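Local coordinates for cyclopenase asqI (Emericella nidulans, PDB 5YY3), which catalyses, as a zinc-dependent lyase, the ring contraction of 4'-methoxycyclopenin to 4'-methoxyviridicatin in the biosynthesis of the aspoquinolone mycotoxins, at residues 421-434 / 465-478. Residues are numbered along the deposited sequence; the frame is centred on the assembly and turned at random.
Sequences EVVLSNLVVRLQDR and EPYEWNVQVKSCRR
Glu468 and Arg430, a hydrogen-bonded pair of two antiparallel strands, show how one carboxylate can be shared between two arginines on the face of a sheet. From CB, which lies 4.2 Å from CG of Gln432, the Glu468 chain sets out between its own backbone N and carbonyl carbon (chi1 77°) and then runs extended, CG passing 4.0 Å from Arg430 O and CD lying nearest NH1 of Arg434, at 3.5 Å. The carboxylate divides its oxygens: OE2 takes NE of Arg430 at 3.3 Å, lying in the guanidinium plane but met from above its own carboxylate plane, while OE1 receives a weak bond from NH1 of Arg434, also 3.3 Å. The two guanidinium groups lie face over face, NE of Arg434 3.5 Å above the plane of Arg430, a closeness that the shared carboxylate probably makes tolerable. Strand 461-475 runs in the Ig-like domain of this hemocyanin-related protein, away from the zinc site; strand 422-431 pairs with it, and a beta bulge between Ser425 and Val428 shifts their register by one. The opposite face, with Val422, Leu424, Val429, Trp469 and Val473, is largely apolar. At the bulge Leu427, with CG anti to its backbone N (chi1 178°), brings CD1 to 3.6 Å from CE3 of Trp469, whose NE1 is bonded to Asp511. Farther along, Leu424 lies alongside Val473, CD2 to CG2 3.5 Å, and Leu517 packs against Val473 and Val422.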
loop_
_atom_site.group_PDB
_atom_site.type_symbol
_atom_site.label_atom_id
_atom_site.label_comp_id
_atom_site.label_asym_id
_atom_site.label_seq_id
_atom_site.Cartn_x
_atom_site.Cartn_y
_atom_site.Cartn_z
ATOM N N GLU A 421 34.641 24.304 -30.463
ATOM C CA GLU A 421 34.258 24.583 -31.840
ATOM C C GLU A 421 33.974 23.262 -32.545
ATOM O O GLU A 421 34.786 22.725 -33.315
ATOM C CB GLU A 421 35.345 25.378 -32.558
ATOM C CG GLU A 421 35.218 26.903 -32.423
ATOM C CD GLU A 421 36.510 27.618 -32.789
ATOM O OE1 GLU A 421 37.466 27.540 -31.988
ATOM O OE2 GLU A 421 36.580 28.247 -33.873
ATOM N N VAL A 422 32.783 22.754 -32.287
ATOM C CA VAL A 422 32.443 21.411 -32.678
ATOM C C VAL A 422 30.928 21.318 -32.806
ATOM O O VAL A 422 30.196 22.096 -32.195
ATOM C CB VAL A 422 33.027 20.413 -31.641
ATOM C CG1 VAL A 422 31.950 19.511 -31.012
ATOM C CG2 VAL A 422 34.147 19.631 -32.250
ATOM N N VAL A 423 30.451 20.401 -33.634
ATOM C CA VAL A 423 29.022 20.140 -33.694
ATOM C C VAL A 423 28.774 18.751 -33.166
ATOM O O VAL A 423 29.339 17.786 -33.697
ATOM C CB VAL A 423 28.465 20.255 -35.127
ATOM C CG1 VAL A 423 27.027 19.745 -35.185
ATOM C CG2 VAL A 423 28.550 21.699 -35.621
ATOM N N LEU A 424 27.955 18.648 -32.117
ATOM C CA LEU A 424 27.558 17.350 -31.575
ATOM C C LEU A 424 26.226 16.900 -32.147
ATOM O O LEU A 424 25.332 17.712 -32.384
ATOM C CB LEU A 424 27.446 17.387 -30.038
ATOM C CG LEU A 424 28.715 17.564 -29.201
ATOM C CD1 LEU A 424 28.461 17.289 -27.706
ATOM C CD2 LEU A 424 29.839 16.686 -29.735
ATOM N N SER A 425 26.080 15.595 -32.332
ATOM C CA SER A 425 24.804 15.034 -32.776
ATOM C C SER A 425 24.738 13.566 -32.405
ATOM O O SER A 425 25.748 12.966 -32.040
ATOM C CB SER A 425 24.617 15.202 -34.290
ATOM O OG SER A 425 25.453 14.301 -34.991
ATOM N N ASN A 426 23.546 12.997 -32.484
ATOM C CA ASN A 426 23.376 11.552 -32.380
ATOM C C ASN A 426 23.859 10.945 -31.072
ATOM O O ASN A 426 24.546 9.930 -31.068
ATOM C CB ASN A 426 24.085 10.851 -33.546
ATOM C CG ASN A 426 23.332 10.999 -34.864
ATOM O OD1 ASN A 426 23.863 11.509 -35.843
ATOM N ND2 ASN A 426 22.097 10.553 -34.886
ATOM N N LEU A 427 23.489 11.555 -29.958
ATOM C CA LEU A 427 23.844 11.000 -28.663
ATOM C C LEU A 427 23.026 9.739 -28.410
ATOM O O LEU A 427 21.808 9.746 -28.557
ATOM C CB LEU A 427 23.605 12.029 -27.550
ATOM C CG LEU A 427 23.881 11.575 -26.117
ATOM C CD1 LEU A 427 25.334 11.152 -25.982
ATOM C CD2 LEU A 427 23.546 12.692 -25.128
ATOM N N VAL A 428 23.697 8.656 -28.045
ATOM C CA VAL A 428 23.012 7.419 -27.734
ATOM C C VAL A 428 23.519 6.812 -26.400
ATOM O O VAL A 428 24.718 6.851 -26.105
ATOM C CB VAL A 428 23.176 6.388 -28.888
ATOM C CG1 VAL A 428 22.445 5.113 -28.574
ATOM C CG2 VAL A 428 22.658 6.957 -30.212
ATOM N N VAL A 429 22.603 6.276 -25.594
ATOM C CA VAL A 429 22.970 5.400 -24.472
ATOM C C VAL A 429 22.438 3.988 -24.782
ATOM O O VAL A 429 21.247 3.836 -25.069
ATOM C CB VAL A 429 22.399 5.927 -23.111
ATOM C CG1 VAL A 429 22.912 5.102 -21.941
ATOM C CG2 VAL A 429 22.770 7.403 -22.912
ATOM N N ARG A 430 23.313 2.976 -24.761
ATOM C CA ARG A 430 22.963 1.610 -25.211
ATOM C C ARG A 430 23.524 0.549 -24.317
ATOM O O ARG A 430 24.540 0.767 -23.675
ATOM C CB ARG A 430 23.555 1.245 -26.582
ATOM C CG ARG A 430 23.814 2.321 -27.547
ATOM C CD ARG A 430 23.965 1.713 -28.939
ATOM N NE ARG A 430 25.329 1.400 -29.339
ATOM C CZ ARG A 430 25.652 1.172 -30.605
ATOM N NH1 ARG A 430 24.695 1.201 -31.522
ATOM N NH2 ARG A 430 26.907 0.910 -30.960
ATOM N N LEU A 431 22.953 -0.645 -24.395
ATOM C CA LEU A 431 23.616 -1.832 -23.875
ATOM C C LEU A 431 24.874 -2.124 -24.691
ATOM O O LEU A 431 24.971 -1.768 -25.871
ATOM C CB LEU A 431 22.683 -3.042 -23.922
ATOM C CG LEU A 431 21.444 -3.007 -23.029
ATOM C CD1 LEU A 431 20.495 -4.132 -23.414
ATOM C CD2 LEU A 431 21.869 -3.137 -21.569
ATOM N N GLN A 432 25.840 -2.771 -24.059
ATOM C CA GLN A 432 27.009 -3.209 -24.787
ATOM C C GLN A 432 26.662 -4.459 -25.592
ATOM O O GLN A 432 27.092 -4.614 -26.735
ATOM C CB GLN A 432 28.157 -3.486 -23.836
ATOM C CG GLN A 432 28.822 -2.246 -23.300
ATOM C CD GLN A 432 30.034 -2.606 -22.487
ATOM O OE1 GLN A 432 30.835 -3.457 -22.892
ATOM N NE2 GLN A 432 30.163 -1.997 -21.315
ATOM N N ASP A 433 25.891 -5.349 -24.977
ATOM C CA ASP A 433 25.390 -6.535 -25.650
ATOM C C ASP A 433 24.121 -6.197 -26.422
ATOM O O ASP A 433 23.074 -6.008 -25.826
ATOM C CB ASP A 433 25.126 -7.639 -24.637
ATOM C CG ASP A 433 24.502 -8.878 -25.257
ATOM O OD1 ASP A 433 24.444 -8.991 -26.503
ATOM O OD2 ASP A 433 24.069 -9.750 -24.479
ATOM N N ARG A 434 24.225 -6.125 -27.744
ATOM C CA ARG A 434 23.095 -5.755 -28.597
ATOM C C ARG A 434 22.503 -6.952 -29.357
ATOM O O ARG A 434 21.952 -6.791 -30.456
ATOM C CB ARG A 434 23.531 -4.681 -29.596
ATOM C CG ARG A 434 24.023 -3.408 -28.944
ATOM C CD ARG A 434 24.458 -2.364 -29.966
ATOM N NE ARG A 434 25.878 -2.439 -30.327
ATOM C CZ ARG A 434 26.881 -2.070 -29.523
ATOM N NH1 ARG A 434 26.641 -1.652 -28.275
ATOM N NH2 ARG A 434 28.140 -2.148 -29.957
ATOM N N GLU A 465 23.212 -4.125 -16.365
ATOM C CA GLU A 465 23.862 -4.716 -17.525
ATOM C C GLU A 465 24.842 -3.697 -18.071
ATOM O O GLU A 465 24.607 -2.493 -17.945
ATOM C CB GLU A 465 22.851 -5.124 -18.608
ATOM C CG GLU A 465 21.840 -6.172 -18.178
ATOM C CD GLU A 465 22.483 -7.440 -17.649
ATOM O OE1 GLU A 465 23.651 -7.723 -18.014
ATOM O OE2 GLU A 465 21.811 -8.150 -16.858
ATOM N N PRO A 466 25.944 -4.176 -18.673
ATOM C CA PRO A 466 26.967 -3.293 -19.238
ATOM C C PRO A 466 26.377 -2.309 -20.243
ATOM O O PRO A 466 25.596 -2.704 -21.113
ATOM C CB PRO A 466 27.933 -4.264 -19.918
ATOM C CG PRO A 466 27.774 -5.530 -19.130
ATOM C CD PRO A 466 26.322 -5.596 -18.780
ATOM N N TYR A 467 26.728 -1.033 -20.102
ATOM C CA TYR A 467 26.253 -0.024 -21.033
ATOM C C TYR A 467 27.419 0.768 -21.617
ATOM O O TYR A 467 28.566 0.662 -21.184
ATOM C CB TYR A 467 25.236 0.923 -20.369
ATOM C CG TYR A 467 25.819 1.917 -19.386
ATOM C CD1 TYR A 467 26.346 3.130 -19.823
ATOM C CD2 TYR A 467 25.825 1.658 -18.013
ATOM C CE1 TYR A 467 26.893 4.046 -18.932
ATOM C CE2 TYR A 467 26.355 2.581 -17.100
ATOM C CZ TYR A 467 26.891 3.773 -17.572
ATOM O OH TYR A 467 27.435 4.701 -16.696
ATOM N N GLU A 468 27.101 1.562 -22.617
ATOM C CA GLU A 468 28.063 2.444 -23.228
ATOM C C GLU A 468 27.297 3.667 -23.675
ATOM O O GLU A 468 26.082 3.629 -23.792
ATOM C CB GLU A 468 28.749 1.772 -24.415
ATOM C CG GLU A 468 27.847 1.744 -25.646
ATOM C CD GLU A 468 28.443 1.011 -26.822
ATOM O OE1 GLU A 468 29.049 -0.080 -26.624
ATOM O OE2 GLU A 468 28.303 1.551 -27.948
ATOM N N TRP A 469 27.983 4.764 -23.909
ATOM C CA TRP A 469 27.338 5.825 -24.638
ATOM C C TRP A 469 28.222 6.181 -25.819
ATOM O O TRP A 469 29.437 5.896 -25.831
ATOM C CB TRP A 469 27.061 7.042 -23.754
ATOM C CG TRP A 469 28.268 7.742 -23.192
ATOM C CD1 TRP A 469 29.046 7.324 -22.153
ATOM C CD2 TRP A 469 28.820 8.998 -23.629
ATOM N NE1 TRP A 469 30.043 8.249 -21.901
ATOM C CE2 TRP A 469 29.928 9.283 -22.793
ATOM C CE3 TRP A 469 28.478 9.911 -24.636
ATOM C CZ2 TRP A 469 30.714 10.438 -22.948
ATOM C CZ3 TRP A 469 29.256 11.068 -24.784
ATOM C CH2 TRP A 469 30.362 11.315 -23.944
ATOM N N ASN A 470 27.606 6.764 -26.833
ATOM C CA ASN A 470 28.384 7.302 -27.919
ATOM C C ASN A 470 27.725 8.574 -28.425
ATOM O O ASN A 470 26.556 8.852 -28.109
ATOM C CB ASN A 470 28.573 6.268 -29.035
ATOM C CG ASN A 470 27.264 5.698 -29.540
ATOM O OD1 ASN A 470 26.552 6.339 -30.317
ATOM N ND2 ASN A 470 26.949 4.477 -29.122
ATOM N N VAL A 471 28.496 9.361 -29.174
ATOM C CA VAL A 471 28.022 10.632 -29.673
ATOM C C VAL A 471 28.832 10.971 -30.920
ATOM O O VAL A 471 29.973 10.515 -31.097
ATOM C CB VAL A 471 28.149 11.753 -28.607
ATOM C CG1 VAL A 471 29.596 12.070 -28.341
ATOM C CG2 VAL A 471 27.383 13.036 -29.016
ATOM N N GLN A 472 28.232 11.751 -31.803
ATOM C CA GLN A 472 28.897 12.118 -33.028
ATOM C C GLN A 472 29.492 13.512 -32.869
ATOM O O GLN A 472 28.824 14.440 -32.394
ATOM C CB GLN A 472 27.917 12.051 -34.185
ATOM C CG GLN A 472 28.547 12.074 -35.546
ATOM C CD GLN A 472 27.513 11.859 -36.643
ATOM O OE1 GLN A 472 26.681 10.940 -36.559
ATOM N NE2 GLN A 472 27.542 12.717 -37.663
ATOM N N VAL A 473 30.762 13.646 -33.244
ATOM C CA VAL A 473 31.471 14.914 -33.114
ATOM C C VAL A 473 32.063 15.330 -34.464
ATOM O O VAL A 473 32.764 14.545 -35.115
ATOM C CB VAL A 473 32.597 14.815 -32.066
ATOM C CG1 VAL A 473 33.241 16.175 -31.824
ATOM C CG2 VAL A 473 32.084 14.178 -30.765
ATOM N N LYS A 474 31.789 16.560 -34.885
ATOM C CA LYS A 474 32.369 17.070 -36.123
ATOM C C LYS A 474 32.920 18.472 -35.916
ATOM O O LYS A 474 32.265 19.335 -35.328
ATOM C CB LYS A 474 31.344 17.072 -37.260
ATOM C CG LYS A 474 31.941 17.482 -38.608
ATOM C CD LYS A 474 30.940 17.312 -39.734
ATOM C CE LYS A 474 31.536 17.720 -41.080
ATOM N NZ LYS A 474 30.468 18.208 -41.982
ATOM N N SER A 475 34.129 18.709 -36.408
ATOM C CA SER A 475 34.779 19.970 -36.115
ATOM C C SER A 475 34.146 21.112 -36.876
ATOM O O SER A 475 33.501 20.931 -37.904
ATOM C CB SER A 475 36.271 19.909 -36.415
ATOM O OG SER A 475 36.879 21.160 -36.136
ATOM N N CYS A 476 34.401 22.298 -36.354
ATOM C CA CYS A 476 33.676 23.512 -36.649
ATOM C C CYS A 476 34.738 24.645 -36.653
ATOM O O CYS A 476 34.484 25.785 -37.056
ATOM C CB CYS A 476 32.568 23.670 -35.582
ATOM S SG CYS A 476 31.729 25.233 -35.371
ATOM N N ARG A 477 35.944 24.267 -36.217
ATOM C CA ARG A 477 37.117 25.145 -36.074
ATOM C C ARG A 477 37.551 25.753 -37.416
ATOM O O ARG A 477 37.504 25.074 -38.452
ATOM C CB ARG A 477 38.274 24.337 -35.457
ATOM C CG ARG A 477 39.311 25.144 -34.688
ATOM C CD ARG A 477 40.408 24.242 -34.073
ATOM N NE ARG A 477 41.368 23.776 -35.080
ATOM C CZ ARG A 477 42.488 23.109 -34.809
ATOM N NH1 ARG A 477 42.812 22.818 -33.557
ATOM N NH2 ARG A 477 43.295 22.741 -35.796
ATOM N N ARG A 478 37.983 27.019 -37.403
ATOM C CA ARG A 478 38.328 27.733 -38.646
ATOM C C ARG A 478 39.455 27.043 -39.424
ATOM O O ARG A 478 39.319 26.765 -40.620
ATOM C CB ARG A 478 38.695 29.190 -38.340
ATOM C CG ARG A 478 37.617 30.192 -38.763
ATOM C CD ARG A 478 37.640 31.462 -37.919
ATOM N NE ARG A 478 37.307 31.211 -36.513
ATOM C CZ ARG A 478 37.938 31.767 -35.478
ATOM N NH1 ARG A 478 38.951 32.607 -35.679
ATOM N NH2 ARG A 478 37.562 31.482 -34.237
HETATM O O HOH W 1 26.437 8.156 -32.044
HETATM O O HOH W 2 25.201 -5.223 -22.163
#